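Local coordinates for protein metallo-beta-lactamase (Chryseobacterium indologenes, PDB 3L6N) that hydrolyses the beta-lactam ring of penicillins, cephalosporins and carbapenems with the help of zinc, giving resistance to these antibiotics, at residues 179-187 / 209-217. Sequence-based numbering, arbitrary orientation.
Sequences WPKTINKLK and VEHTLELLN. With SO4 (sulfate ion), chain E.
Leu216 lays its two methyls over one face of the Trp179 indole, the two side chains crossing at about a right angle. CD1 sits above the five-membered ring, 4.1 Å from its centroid, a CH-pi contact; CD2 rests nearer the rim, 3.7 Å from Trp179 CE3. With its CG turned opposite the backbone N (chi1 -160°), the indole swings toward helix 209-217, under the Leu216 methyls, and its NE1 is hydrogen-bonded to the carbonyl O of Leu159. CD1 of Leu216 also lies against the Pro180 ring, 4.0 Å from its CD.

Further along, Ile183 fills the middle of the seam. Its side chain and those of Val209 and Leu213 run past each other in opposite directions, with CG2 3.7 Å from both Val209 CG1 and Leu213 CD2. The other branch, CG1, meets Thr212 CG2 at 3.9 Å, while Thr212 OG1 turns to the His208 carbonyl. On the solvent side the Asn184 amide meets Leu213 obliquely, OD1 3.4 Å from CD1.

The last tie is a salt bridge: a fully extended Lys187 brings NZ 2.7 Å from Glu210 OE2, on the syn side and 22° out of the carboxylate plane. Glu210 starts away from the partner helix and bends at chi2 to meet it. Beyond, Val209 N hydrogen-bonds O1 and O4 of a sulfate, probably from the crystallisation liquor, which His208 N also holds.

Here two near-antiparallel helices (165°, axes 10.0 Å apart) pack together on the outside of the alpha-beta/beta-alpha sandwich of the metallo-beta-lactamase fold; Trp179, touching the zinc ligand His139, and Thr212 OG1, hydrogen-bonded to the backbone N of Lys161, which probably binds the beta-lactam, link them to the active site.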
loop_
_atom_site.group_PDB
_atom_site.type_symbol
_atom_site.label_atom_id
_atom_site.label_comp_id
_atom_site.label_asym_id
_atom_site.label_seq_id
_atom_site.Cartn_x
_atom_site.Cartn_y
_atom_site.Cartn_z
ATOM N N TRP A 179 -16.736 -6.742 -3.755
ATOM C CA TRP A 179 -15.935 -5.531 -3.955
ATOM C C TRP A 179 -16.735 -4.213 -3.792
ATOM O O TRP A 179 -16.317 -3.351 -3.014
ATOM C CB TRP A 179 -15.223 -5.613 -5.306
ATOM C CG TRP A 179 -14.028 -4.724 -5.484
ATOM C CD1 TRP A 179 -13.720 -3.586 -4.787
ATOM C CD2 TRP A 179 -12.997 -4.886 -6.464
ATOM N NE1 TRP A 179 -12.553 -3.038 -5.270
ATOM C CE2 TRP A 179 -12.094 -3.810 -6.303
ATOM C CE3 TRP A 179 -12.747 -5.833 -7.468
ATOM C CZ2 TRP A 179 -10.953 -3.664 -7.099
ATOM C CZ3 TRP A 179 -11.615 -5.681 -8.266
ATOM C CH2 TRP A 179 -10.729 -4.607 -8.069
ATOM N N PRO A 180 -17.893 -4.063 -4.486
ATOM C CA PRO A 180 -18.628 -2.797 -4.322
ATOM C C PRO A 180 -19.167 -2.602 -2.905
ATOM O O PRO A 180 -19.251 -1.467 -2.428
ATOM C CB PRO A 180 -19.790 -2.923 -5.321
ATOM C CG PRO A 180 -19.951 -4.384 -5.531
ATOM C CD PRO A 180 -18.570 -4.956 -5.446
ATOM N N LYS A 181 -19.518 -3.704 -2.237
ATOM C CA LYS A 181 -19.970 -3.660 -0.852
ATOM C C LYS A 181 -18.840 -3.185 0.047
ATOM O O LYS A 181 -19.047 -2.355 0.923
ATOM C CB LYS A 181 -20.499 -5.026 -0.401
ATOM C CG LYS A 181 -21.676 -5.523 -1.227
ATOM C CD LYS A 181 -21.860 -7.021 -1.098
ATOM C CE LYS A 181 -23.198 -7.460 -1.666
ATOM N NZ LYS A 181 -24.298 -7.190 -0.700
ATOM N N THR A 182 -17.635 -3.696 -0.197
ATOM C CA THR A 182 -16.463 -3.260 0.552
ATOM C C THR A 182 -16.175 -1.777 0.297
ATOM O O THR A 182 -15.889 -1.043 1.233
ATOM C CB THR A 182 -15.243 -4.124 0.214
ATOM O OG1 THR A 182 -15.543 -5.487 0.544
ATOM C CG2 THR A 182 -14.021 -3.682 1.028
ATOM N N ILE A 183 -16.262 -1.354 -0.963
ATOM C CA ILE A 183 -16.062 0.060 -1.325
ATOM C C ILE A 183 -17.106 0.979 -0.680
ATOM O O ILE A 183 -16.778 2.075 -0.217
ATOM C CB ILE A 183 -16.015 0.265 -2.869
ATOM C CG1 ILE A 183 -14.680 -0.237 -3.428
ATOM C CG2 ILE A 183 -16.235 1.748 -3.258
ATOM C CD1 ILE A 183 -13.474 0.625 -3.047
ATOM N N ASN A 184 -18.357 0.531 -0.636
ATOM C CA ASN A 184 -19.400 1.344 -0.011
ATOM C C ASN A 184 -19.217 1.454 1.501
ATOM O O ASN A 184 -19.517 2.497 2.086
ATOM C CB ASN A 184 -20.797 0.881 -0.429
ATOM C CG ASN A 184 -21.124 1.267 -1.868
ATOM O OD1 ASN A 184 -20.854 2.393 -2.296
ATOM N ND2 ASN A 184 -21.685 0.336 -2.622
ATOM N N LYS A 185 -18.680 0.399 2.117
ATOM C CA LYS A 185 -18.272 0.446 3.525
ATOM C C LYS A 185 -17.129 1.443 3.739
ATOM O O LYS A 185 -17.120 2.182 4.723
ATOM C CB LYS A 185 -17.859 -0.936 4.039
ATOM C CG LYS A 185 -19.018 -1.889 4.309
ATOM C CD LYS A 185 -18.532 -3.190 4.936
ATOM C CE LYS A 185 -19.693 -4.153 5.168
ATOM N NZ LYS A 185 -19.244 -5.420 5.815
ATOM N N LEU A 186 -16.165 1.452 2.816
ATOM C CA LEU A 186 -15.046 2.394 2.870
ATOM C C LEU A 186 -15.569 3.825 2.789
ATOM O O LEU A 186 -15.216 4.676 3.617
ATOM C CB LEU A 186 -14.063 2.116 1.717
ATOM C CG LEU A 186 -12.761 2.919 1.582
ATOM C CD1 LEU A 186 -11.774 2.138 0.735
ATOM C CD2 LEU A 186 -12.984 4.307 0.987
ATOM N N LYS A 187 -16.405 4.064 1.775
ATOM C CA LYS A 187 -16.999 5.370 1.473
ATOM C C LYS A 187 -17.752 5.937 2.678
ATOM O O LYS A 187 -17.700 7.144 2.943
ATOM C CB LYS A 187 -17.918 5.230 0.249
ATOM C CG LYS A 187 -18.688 6.475 -0.178
ATOM C CD LYS A 187 -19.585 6.159 -1.371
ATOM C CE LYS A 187 -20.482 7.343 -1.716
ATOM N NZ LYS A 187 -21.371 7.052 -2.886
ATOM N N VAL A 209 -12.962 6.536 -5.498
ATOM C CA VAL A 209 -13.999 5.652 -4.957
ATOM C C VAL A 209 -15.191 5.530 -5.927
ATOM O O VAL A 209 -15.632 4.422 -6.245
ATOM C CB VAL A 209 -14.461 6.132 -3.561
ATOM C CG1 VAL A 209 -15.711 5.387 -3.092
ATOM C CG2 VAL A 209 -13.341 5.988 -2.551
ATOM N N GLU A 210 -15.689 6.667 -6.413
ATOM C CA GLU A 210 -16.834 6.656 -7.320
ATOM C C GLU A 210 -16.490 5.984 -8.635
ATOM O O GLU A 210 -17.321 5.270 -9.214
ATOM C CB GLU A 210 -17.364 8.075 -7.563
ATOM C CG GLU A 210 -18.196 8.632 -6.415
ATOM C CD GLU A 210 -19.349 7.717 -6.011
ATOM O OE1 GLU A 210 -20.116 7.256 -6.896
ATOM O OE2 GLU A 210 -19.485 7.456 -4.799
ATOM N N HIS A 211 -15.264 6.187 -9.109
ATOM C CA HIS A 211 -14.846 5.558 -10.340
ATOM C C HIS A 211 -14.662 4.046 -10.194
ATOM O O HIS A 211 -14.871 3.300 -11.153
ATOM C CB HIS A 211 -13.591 6.197 -10.924
ATOM C CG HIS A 211 -13.379 5.844 -12.358
ATOM N ND1 HIS A 211 -12.283 5.143 -12.806
ATOM C CD2 HIS A 211 -14.162 6.053 -13.443
ATOM C CE1 HIS A 211 -12.384 4.958 -14.109
ATOM N NE2 HIS A 211 -13.514 5.503 -14.521
ATOM N N THR A 212 -14.249 3.610 -9.003
ATOM C CA THR A 212 -14.148 2.177 -8.702
ATOM C C THR A 212 -15.513 1.502 -8.850
ATOM O O THR A 212 -15.624 0.462 -9.501
ATOM C CB THR A 212 -13.539 1.913 -7.306
ATOM O OG1 THR A 212 -12.251 2.529 -7.239
ATOM C CG2 THR A 212 -13.375 0.410 -7.050
ATOM N N LEU A 213 -16.532 2.109 -8.252
ATOM C CA LEU A 213 -17.909 1.615 -8.376
ATOM C C LEU A 213 -18.377 1.575 -9.830
ATOM O O LEU A 213 -19.026 0.616 -10.258
ATOM C CB LEU A 213 -18.855 2.455 -7.522
ATOM C CG LEU A 213 -18.669 2.336 -6.011
ATOM C CD1 LEU A 213 -19.479 3.373 -5.262
ATOM C CD2 LEU A 213 -19.011 0.927 -5.527
ATOM N N GLU A 214 -18.031 2.607 -10.593
ATOM C CA GLU A 214 -18.355 2.632 -12.013
ATOM C C GLU A 214 -17.718 1.482 -12.799
ATOM O O GLU A 214 -18.391 0.813 -13.595
ATOM C CB GLU A 214 -17.986 3.981 -12.631
ATOM C CG GLU A 214 -18.432 4.095 -14.063
ATOM C CD GLU A 214 -18.222 5.478 -14.640
ATOM O OE1 GLU A 214 -17.957 5.554 -15.848
ATOM O OE2 GLU A 214 -18.327 6.476 -13.898
ATOM N N LEU A 215 -16.428 1.237 -12.570
ATOM C CA LEU A 215 -15.723 0.159 -13.267
ATOM C C LEU A 215 -16.284 -1.216 -12.901
ATOM O O LEU A 215 -16.314 -2.123 -13.734
ATOM C CB LEU A 215 -14.219 0.216 -12.977
ATOM C CG LEU A 215 -13.435 1.380 -13.596
ATOM C CD1 LEU A 215 -12.015 1.422 -13.030
ATOM C CD2 LEU A 215 -13.401 1.314 -15.125
ATOM N N LEU A 216 -16.735 -1.348 -11.659
ATOM C CA LEU A 216 -17.339 -2.585 -11.177
ATOM C C LEU A 216 -18.681 -2.837 -11.858
ATOM O O LEU A 216 -19.016 -3.980 -12.169
ATOM C CB LEU A 216 -17.499 -2.551 -9.655
ATOM C CG LEU A 216 -16.205 -2.762 -8.853
ATOM C CD1 LEU A 216 -16.362 -2.297 -7.415
ATOM C CD2 LEU A 216 -15.789 -4.222 -8.903
ATOM N N ASN A 217 -19.437 -1.763 -12.091
ATOM C CA ASN A 217 -20.721 -1.861 -12.796
ATOM C C ASN A 217 -20.569 -2.173 -14.276
ATOM O O ASN A 217 -21.416 -2.845 -14.859
ATOM C CB ASN A 217 -21.531 -0.574 -12.631
ATOM C CG ASN A 217 -22.188 -0.466 -11.280
ATOM O OD1 ASN A 217 -22.224 0.609 -10.685
ATOM N ND2 ASN A 217 -22.721 -1.577 -10.785
HETATM S S SO4 E . -11.613 9.466 -3.737
HETATM O O1 SO4 E . -11.125 8.146 -3.358
HETATM O O2 SO4 E . -11.812 10.292 -2.547
HETATM O O3 SO4 E . -10.625 10.098 -4.597
HETATM O O4 SO4 E . -12.882 9.297 -4.434
#